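Biogenic amine-binding protein (Rhodnius prolixus, PDB 4GE1) binds biogenic amines in the saliva of a blood-feeding insect, holding tryptamine, and probably serotonin and norepinephrine, inside a lipocalin barrel. Local coordinates at residues T27-G32 / G166-T171; K41-F46 / Y63-K68. All blocks are in the same frame, centred on the assembly; numbering follows the deposited sequence.

In the fold
Both contacts are antiparallel pairings in the curled sheet of the barrel: interaction 1 adds a short strand, interaction 2 is the end of a long hairpin, nested along the chain inside the loop closed by interaction 1. Residues 27-32 and 41-46 lie on adjacent strands, and the two contacts meet where the hydroxyl of Tyr29 is hydrogen-bonded to the backbone N of Asn42 (OH to N, 2.9 Å). Each is partly buried. Interaction 1 brings a distant segment onto strand 23-31 and relies on aromatic and aliphatic packing beside three backbone bonds. Interaction 2, farther from the centre of the chain, is smaller and more polar, with two asparagines, a water and a disulfide cysteine.

Interaction 1 of 2, residues T27-G32 / G166-T171; sequences THYKLG and GLFDAT
Phe168 turns the edge of its ring toward the face of Tyr29 in an offset edge-to-face pair, with centroids 5.5 Å apart and planes at 76°. Its CD2 lies over that face, 3.8 Å from Tyr29 CZ. Tyr29 CG sits between its backbone N and carbonyl carbon (chi1 66°), which stands the ring beside Phe168, both side chains pointing the same way. The phenol reaches past Phe168 to Asp40 O, which helps to fix its far end.

Beneath the rings, Tyr29 and Phe168 form an antiparallel hydrogen-bonded pair. Tyr29 N donates to Phe168 O at 3.0 Å, and Phe168 N returns a bond to Tyr29 O. Ala170 N adds a third bond, to Thr27 O at 2.8 Å.

On the other face of the sheet, the His28 ring lies alongside the Asp169 carboxylate, the planes 13° apart. Although His28 NE2 comes within 3.4 Å of Asp169 OD1, the angle is too poor for a hydrogen bond; OD1 instead accepts from Thr171 N, closing an Asx turn, and also from Thr171 OG1. Thr27 OG1 meets His28 ND1 in the ring plane at 2.9 Å, which would restrain the ring's rotation. Leu167 spreads its methyls between His28 CB and Lys30 CB. Thr27 and His28 both face Val138 of strand 130-140 in a classic beta bulge. Strand 168-169, late in the chain, pairs with the same strand 23-31 of the lipocalin barrel.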
ATOM      1  N   THR A  27      -7.162  -3.087  -4.761  1.00 30.49           N
ATOM      2  CA  THR A  27      -8.404  -3.670  -5.248  1.00 38.72           C
ATOM      3  C   THR A  27      -9.110  -4.560  -4.222  1.00 37.50           C
ATOM      4  O   THR A  27     -10.336  -4.599  -4.167  1.00 40.43           O
ATOM      5  CB  THR A  27      -8.161  -4.469  -6.540  1.00 42.59           C
ATOM      6  OG1 THR A  27      -7.125  -5.435  -6.318  1.00 40.15           O
ATOM      7  CG2 THR A  27      -7.741  -3.529  -7.662  1.00 39.67           C
ATOM      8  N   HIS A  28      -8.328  -5.279  -3.425  1.00 34.02           N
ATOM      9  CA  HIS A  28      -8.863  -6.221  -2.445  1.00 33.93           C
ATOM     10  C   HIS A  28      -7.984  -6.166  -1.212  1.00 43.25           C
ATOM     11  O   HIS A  28      -6.776  -5.933  -1.318  1.00 33.76           O
ATOM     12  CB  HIS A  28      -8.814  -7.653  -2.978  1.00 37.61           C
ATOM     13  CG  HIS A  28      -9.566  -7.862  -4.256  1.00 43.11           C
ATOM     14  ND1 HIS A  28      -9.129  -7.371  -5.464  1.00 45.50           N
ATOM     15  CD2 HIS A  28     -10.715  -8.529  -4.511  1.00 47.71           C
ATOM     16  CE1 HIS A  28      -9.981  -7.719  -6.413  1.00 47.10           C
ATOM     17  NE2 HIS A  28     -10.954  -8.420  -5.860  1.00 48.11           N
ATOM     18  N   TYR A  29      -8.569  -6.408  -0.044  1.00 48.74           N
ATOM     19  CA  TYR A  29      -7.769  -6.405   1.172  1.00 40.17           C
ATOM     20  C   TYR A  29      -8.472  -6.895   2.427  1.00 42.60           C
ATOM     21  O   TYR A  29      -9.686  -6.748   2.585  1.00 43.50           O
ATOM     22  CB  TYR A  29      -7.189  -5.012   1.424  1.00 27.91           C
ATOM     23  CG  TYR A  29      -8.204  -3.937   1.731  1.00 30.34           C
ATOM     24  CD1 TYR A  29      -8.660  -3.727   3.025  1.00 28.14           C
ATOM     25  CD2 TYR A  29      -8.677  -3.098   0.725  1.00 27.08           C
ATOM     26  CE1 TYR A  29      -9.570  -2.712   3.308  1.00 32.95           C
ATOM     27  CE2 TYR A  29      -9.579  -2.083   0.998  1.00 29.07           C
ATOM     28  CZ  TYR A  29     -10.027  -1.890   2.285  1.00 40.90           C
ATOM     29  OH  TYR A  29     -10.938  -0.874   2.532  1.00 36.81           O
ATOM     30  N   LYS A  30      -7.681  -7.478   3.317  1.00 39.69           N
ATOM     31  CA  LYS A  30      -8.139  -7.821   4.651  1.00 35.54           C
ATOM     32  C   LYS A  30      -7.400  -6.952   5.648  1.00 39.57           C
ATOM     33  O   LYS A  30      -6.169  -6.954   5.703  1.00 43.88           O
ATOM     34  CB  LYS A  30      -7.871  -9.287   4.971  1.00 44.01           C
ATOM     35  CG  LYS A  30      -8.147  -9.639   6.439  1.00 43.12           C
ATOM     36  CD  LYS A  30      -7.975 -11.120   6.697  1.00 37.63           C
ATOM     37  CE  LYS A  30      -8.283 -11.476   8.146  1.00 39.10           C
ATOM     38  NZ  LYS A  30      -7.727 -12.809   8.486  1.00 50.11           N
ATOM     39  N   LEU A  31      -8.166  -6.190   6.416  1.00 30.91           N
ATOM     40  CA  LEU A  31      -7.630  -5.363   7.478  1.00 33.46           C
ATOM     41  C   LEU A  31      -7.992  -5.959   8.843  1.00 34.81           C
ATOM     42  O   LEU A  31      -9.159  -5.971   9.223  1.00 44.84           O
ATOM     43  CB  LEU A  31      -8.223  -3.969   7.369  1.00 34.35           C
ATOM     44  CG  LEU A  31      -7.915  -3.036   8.528  1.00 43.54           C
ATOM     45  CD1 LEU A  31      -6.420  -2.784   8.596  1.00 39.52           C
ATOM     46  CD2 LEU A  31      -8.683  -1.734   8.353  1.00 46.20           C
ATOM     47  N   GLY A  32      -6.999  -6.447   9.579  1.00 36.86           N
ATOM     48  CA  GLY A  32      -7.234  -7.003  10.913  1.00 37.77           C
ATOM     49  C   GLY A  32      -8.026  -8.305  10.995  1.00 44.40           C
ATOM     50  O   GLY A  32      -8.303  -8.941   9.982  1.00 47.83           O
ATOM     51  N   GLY A 166     -11.869 -14.281   0.302  1.00 61.45           N
ATOM     52  CA  GLY A 166     -11.683 -14.016   1.719  1.00 64.06           C
ATOM     53  C   GLY A 166     -11.323 -12.571   2.060  1.00 65.57           C
ATOM     54  O   GLY A 166     -11.218 -12.214   3.236  1.00 63.93           O
ATOM     55  N   LEU A 167     -11.126 -11.733   1.045  1.00 52.16           N
ATOM     56  CA  LEU A 167     -10.845 -10.322   1.296  1.00 47.62           C
ATOM     57  C   LEU A 167     -12.059  -9.470   0.971  1.00 44.85           C
ATOM     58  O   LEU A 167     -12.955  -9.895   0.239  1.00 50.83           O
ATOM     59  CB  LEU A 167      -9.645  -9.838   0.469  1.00 47.55           C
ATOM     60  CG  LEU A 167      -8.423 -10.751   0.366  1.00 49.28           C
ATOM     61  CD1 LEU A 167      -7.310 -10.039  -0.362  1.00 38.26           C
ATOM     62  CD2 LEU A 167      -7.958 -11.194   1.736  1.00 53.42           C
ATOM     63  N   PHE A 168     -12.091  -8.262   1.520  1.00 43.34           N
ATOM     64  CA  PHE A 168     -13.032  -7.261   1.038  1.00 41.52           C
ATOM     65  C   PHE A 168     -12.665  -6.851  -0.390  1.00 46.02           C
ATOM     66  O   PHE A 168     -11.533  -6.449  -0.662  1.00 40.06           O
ATOM     67  CB  PHE A 168     -13.054  -6.033   1.948  1.00 39.35           C
ATOM     68  CG  PHE A 168     -13.778  -4.854   1.347  1.00 43.59           C
ATOM     69  CD1 PHE A 168     -15.141  -4.916   1.096  1.00 49.03           C
ATOM     70  CD2 PHE A 168     -13.100  -3.692   1.033  1.00 40.75           C
ATOM     71  CE1 PHE A 168     -15.815  -3.835   0.526  1.00 47.87           C
ATOM     72  CE2 PHE A 168     -13.763  -2.609   0.468  1.00 45.83           C
ATOM     73  CZ  PHE A 168     -15.131  -2.683   0.219  1.00 42.94           C
ATOM     74  N   ASP A 169     -13.631  -6.952  -1.298  1.00 48.23           N
ATOM     75  CA  ASP A 169     -13.437  -6.580  -2.696  1.00 37.79           C
ATOM     76  C   ASP A 169     -13.821  -5.119  -2.889  1.00 45.12           C
ATOM     77  O   ASP A 169     -15.005  -4.781  -2.991  1.00 44.95           O
ATOM     78  CB  ASP A 169     -14.270  -7.500  -3.595  1.00 42.57           C
ATOM     79  CG  ASP A 169     -14.249  -7.086  -5.057  1.00 51.14           C
ATOM     80  OD1 ASP A 169     -13.456  -6.199  -5.443  1.00 49.31           O
ATOM     81  OD2 ASP A 169     -15.034  -7.672  -5.833  1.00 55.54           O
ATOM     82  N   ALA A 170     -12.812  -4.254  -2.936  1.00 38.35           N
ATOM     83  CA  ALA A 170     -13.038  -2.816  -3.012  1.00 44.45           C
ATOM     84  C   ALA A 170     -13.660  -2.422  -4.342  1.00 48.18           C
ATOM     85  O   ALA A 170     -14.261  -1.355  -4.457  1.00 46.67           O
ATOM     86  CB  ALA A 170     -11.743  -2.051  -2.770  1.00 53.37           C
ATOM     87  N   THR A 171     -13.534  -3.294  -5.340  1.00 57.40           N
ATOM     88  CA  THR A 171     -14.158  -3.054  -6.641  1.00 63.56           C
ATOM     89  C   THR A 171     -15.678  -3.257  -6.580  1.00 63.70           C
ATOM     90  O   THR A 171     -16.353  -3.244  -7.608  1.00 65.75           O
ATOM     91  CB  THR A 171     -13.541  -3.932  -7.776  1.00 62.87           C
ATOM     92  OG1 THR A 171     -14.267  -5.165  -7.898  1.00 70.03           O
ATOM     93  CG2 THR A 171     -12.053  -4.220  -7.517  1.00 50.59           C
TER

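Interaction 2 of 2, residues K41-F46 / Y63-K68; sequences KNCTKF and YNPNAK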
ATOM      1  N   LYS A  41     -13.988   0.664   4.695  1.00 33.16           N
ATOM      2  CA  LYS A  41     -14.168   0.249   3.309  1.00 32.24           C
ATOM      3  C   LYS A  41     -13.836   1.423   2.385  1.00 31.23           C
ATOM      4  O   LYS A  41     -14.656   2.322   2.190  1.00 29.53           O
ATOM      5  CB  LYS A  41     -15.592  -0.275   3.090  1.00 29.30           C
ATOM      6  CG  LYS A  41     -15.841  -1.589   3.836  1.00 34.55           C
ATOM      7  CD  LYS A  41     -17.219  -2.183   3.585  1.00 33.61           C
ATOM      8  CE  LYS A  41     -17.350  -3.489   4.359  1.00 40.71           C
ATOM      9  NZ  LYS A  41     -18.663  -4.148   4.178  1.00 38.63           N
ATOM     10  N   ASN A  42     -12.620   1.416   1.835  1.00 33.16           N
ATOM     11  CA  ASN A  42     -12.104   2.550   1.057  1.00 32.38           C
ATOM     12  C   ASN A  42     -11.592   2.226  -0.354  1.00 40.06           C
ATOM     13  O   ASN A  42     -11.289   1.070  -0.678  1.00 36.07           O
ATOM     14  CB  ASN A  42     -10.960   3.247   1.805  1.00 36.33           C
ATOM     15  CG  ASN A  42     -11.340   3.689   3.203  1.00 34.27           C
ATOM     16  OD1 ASN A  42     -12.198   4.552   3.391  1.00 43.94           O
ATOM     17  ND2 ASN A  42     -10.663   3.128   4.195  1.00 33.99           N
ATOM     18  N   CYS A  43     -11.490   3.274  -1.175  1.00 26.96           N
ATOM     19  CA  CYS A  43     -10.856   3.214  -2.486  1.00 23.18           C
ATOM     20  C   CYS A  43      -9.503   3.889  -2.337  1.00 29.88           C
ATOM     21  O   CYS A  43      -9.426   5.102  -2.086  1.00 26.63           O
ATOM     22  CB  CYS A  43     -11.678   3.994  -3.512  1.00 32.97           C
ATOM     23  SG  CYS A  43     -13.404   3.479  -3.634  1.00 51.42           S
ATOM     24  N   THR A  44      -8.437   3.114  -2.461  1.00 27.61           N
ATOM     25  CA  THR A  44      -7.108   3.678  -2.293  1.00 30.91           C
ATOM     26  C   THR A  44      -6.300   3.631  -3.586  1.00 27.53           C
ATOM     27  O   THR A  44      -6.248   2.613  -4.275  1.00 29.62           O
ATOM     28  CB  THR A  44      -6.322   3.004  -1.152  1.00 33.68           C
ATOM     29  OG1 THR A  44      -6.918   3.338   0.115  1.00 27.08           O
ATOM     30  CG2 THR A  44      -4.869   3.491  -1.166  1.00 31.98           C
ATOM     31  N   LYS A  45      -5.700   4.761  -3.925  1.00 28.45           N
ATOM     32  CA  LYS A  45      -4.738   4.820  -5.014  1.00 28.23           C
ATOM     33  C   LYS A  45      -3.487   5.431  -4.422  1.00 25.78           C
ATOM     34  O   LYS A  45      -3.565   6.332  -3.577  1.00 22.21           O
ATOM     35  CB  LYS A  45      -5.267   5.687  -6.161  1.00 32.99           C
ATOM     36  CG  LYS A  45      -4.257   5.952  -7.268  1.00 33.56           C
ATOM     37  CD  LYS A  45      -4.892   6.724  -8.422  1.00 34.42           C
ATOM     38  CE  LYS A  45      -3.921   6.874  -9.591  1.00 36.19           C
ATOM     39  NZ  LYS A  45      -4.572   7.492 -10.795  1.00 33.41           N
ATOM     40  N   PHE A  46      -2.326   4.932  -4.824  1.00 26.66           N
ATOM     41  CA  PHE A  46      -1.104   5.583  -4.380  1.00 25.34           C
ATOM     42  C   PHE A  46      -0.088   5.820  -5.484  1.00 29.74           C
ATOM     43  O   PHE A  46      -0.074   5.133  -6.509  1.00 28.20           O
ATOM     44  CB  PHE A  46      -0.498   4.958  -3.103  1.00 31.01           C
ATOM     45  CG  PHE A  46      -0.072   3.512  -3.225  1.00 35.50           C
ATOM     46  CD1 PHE A  46       1.276   3.180  -3.318  1.00 33.51           C
ATOM     47  CD2 PHE A  46      -1.002   2.484  -3.160  1.00 32.76           C
ATOM     48  CE1 PHE A  46       1.690   1.843  -3.382  1.00 33.37           C
ATOM     49  CE2 PHE A  46      -0.597   1.141  -3.215  1.00 31.98           C
ATOM     50  CZ  PHE A  46       0.752   0.826  -3.338  1.00 33.13           C
ATOM     51  N   TYR A  63     -10.123   7.123  -0.109  1.00 26.34           N
ATOM     52  CA  TYR A  63     -11.449   7.708  -0.207  1.00 31.48           C
ATOM     53  C   TYR A  63     -12.516   6.761   0.335  1.00 31.32           C
ATOM     54  O   TYR A  63     -12.620   5.613  -0.112  1.00 29.86           O
ATOM     55  CB  TYR A  63     -11.777   8.048  -1.656  1.00 25.11           C
ATOM     56  CG  TYR A  63     -13.147   8.660  -1.808  1.00 32.05           C
ATOM     57  CD1 TYR A  63     -13.402   9.938  -1.337  1.00 33.77           C
ATOM     58  CD2 TYR A  63     -14.186   7.958  -2.410  1.00 25.40           C
ATOM     59  CE1 TYR A  63     -14.645  10.509  -1.463  1.00 41.05           C
ATOM     60  CE2 TYR A  63     -15.446   8.523  -2.540  1.00 30.35           C
ATOM     61  CZ  TYR A  63     -15.667   9.802  -2.066  1.00 38.09           C
ATOM     62  OH  TYR A  63     -16.906  10.390  -2.185  1.00 38.93           O
ATOM     63  N   ASN A  64     -13.298   7.251   1.293  1.00 24.33           N
ATOM     64  CA  ASN A  64     -14.429   6.493   1.845  1.00 31.44           C
ATOM     65  C   ASN A  64     -15.758   6.966   1.247  1.00 33.81           C
ATOM     66  O   ASN A  64     -16.243   8.039   1.590  1.00 31.00           O
ATOM     67  CB  ASN A  64     -14.472   6.628   3.368  1.00 25.27           C
ATOM     68  CG  ASN A  64     -15.533   5.731   4.007  1.00 35.77           C
ATOM     69  OD1 ASN A  64     -16.704   6.098   4.094  1.00 34.09           O
ATOM     70  ND2 ASN A  64     -15.122   4.547   4.443  1.00 30.48           N
ATOM     71  N   PRO A  65     -16.340   6.173   0.337  1.00 28.45           N
ATOM     72  CA  PRO A  65     -17.605   6.525  -0.321  1.00 28.81           C
ATOM     73  C   PRO A  65     -18.785   6.729   0.641  1.00 40.19           C
ATOM     74  O   PRO A  65     -19.614   7.610   0.400  1.00 40.64           O
ATOM     75  CB  PRO A  65     -17.869   5.322  -1.231  1.00 33.61           C
ATOM     76  CG  PRO A  65     -16.515   4.736  -1.477  1.00 35.85           C
ATOM     77  CD  PRO A  65     -15.773   4.922  -0.193  1.00 33.26           C
ATOM     78  N   ASN A  66     -18.876   5.940   1.708  1.00 39.13           N
ATOM     79  CA  ASN A  66     -19.995   6.104   2.637  1.00 42.99           C
ATOM     80  C   ASN A  66     -20.002   7.491   3.275  1.00 41.83           C
ATOM     81  O   ASN A  66     -21.055   8.105   3.424  1.00 39.50           O
ATOM     82  CB  ASN A  66     -20.013   5.009   3.718  1.00 34.71           C
ATOM     83  CG  ASN A  66     -21.131   5.214   4.728  1.00 40.45           C
ATOM     84  OD1 ASN A  66     -22.308   5.059   4.402  1.00 35.12           O
ATOM     85  ND2 ASN A  66     -20.768   5.572   5.959  1.00 37.45           N
ATOM     86  N   ALA A  67     -18.820   7.983   3.637  1.00 43.70           N
ATOM     87  CA  ALA A  67     -18.697   9.296   4.261  1.00 46.08           C
ATOM     88  C   ALA A  67     -18.320  10.371   3.235  1.00 43.57           C
ATOM     89  O   ALA A  67     -18.367  11.568   3.522  1.00 36.75           O
ATOM     90  CB  ALA A  67     -17.678   9.255   5.390  1.00 39.19           C
ATOM     91  N   LYS A  68     -17.963   9.933   2.034  1.00 37.44           N
ATOM     92  CA  LYS A  68     -17.504  10.849   0.995  1.00 41.73           C
ATOM     93  C   LYS A  68     -16.357  11.704   1.523  1.00 42.59           C
ATOM     94  O   LYS A  68     -16.376  12.937   1.436  1.00 41.20           O
ATOM     95  CB  LYS A  68     -18.648  11.737   0.507  1.00 47.11           C
ATOM     96  CG  LYS A  68     -19.757  10.991  -0.208  1.00 49.10           C
ATOM     97  CD  LYS A  68     -20.687  11.958  -0.915  1.00 62.38           C
ATOM     98  CE  LYS A  68     -21.840  11.236  -1.587  1.00 68.68           C
ATOM     99  NZ  LYS A  68     -22.859  10.769  -0.598  1.00 75.78           N
TER
HETATM  100  O   HOH W   1     -17.293   3.273   2.443  1.00 37.12           O
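Cys43 and Tyr63 form an antiparallel hydrogen-bonded pair, Cys43 N donating to Tyr63 O at 2.8 Å and Tyr63 N to Cys43 O at 2.9 Å. Beyond this pair the segment 41-46 continues toward Lys41 and the other toward Pro65, and side chains take over. Asn64 ND2 donates to Asn42 OD1 at 3.1 Å; the acceptor lies in the amide plane of Asn64, whereas the donor stands above the carbonyl plane of Asn42, as the two amides are turned 68° from each other. Asn64 CG is anti to its backbone N (chi1 -173°), which carries the amide across to Asn42, and ND2 has a further acceptor in Val38 O.

The pairing lies at the start of strand 43-50 and the end of strand 55-64, the ends of this lipocalin beta hairpin away from its connecting loop, where the chain leaves through a turn with helical backbone angles at 65-67. Asn64 braces this turn: its OD1 accepts from Ala67 N at 2.9 Å, in the carbonyl plane, an Asx motif. One amide therefore serves both sides, its nitrogen holding Asn42, just ahead of strand 43-50, and its oxygen the turn. A water links the segments as well, donating to Lys41 O and accepting from Asn66 N.

On the face shared by Cys43 and Tyr63, Cys43 SG rests 4.0 Å from Pro65 CG and is joined by a disulfide to Cys177, while the Tyr63 ring turns outward from Cys43 and meets the ring of Tyr70.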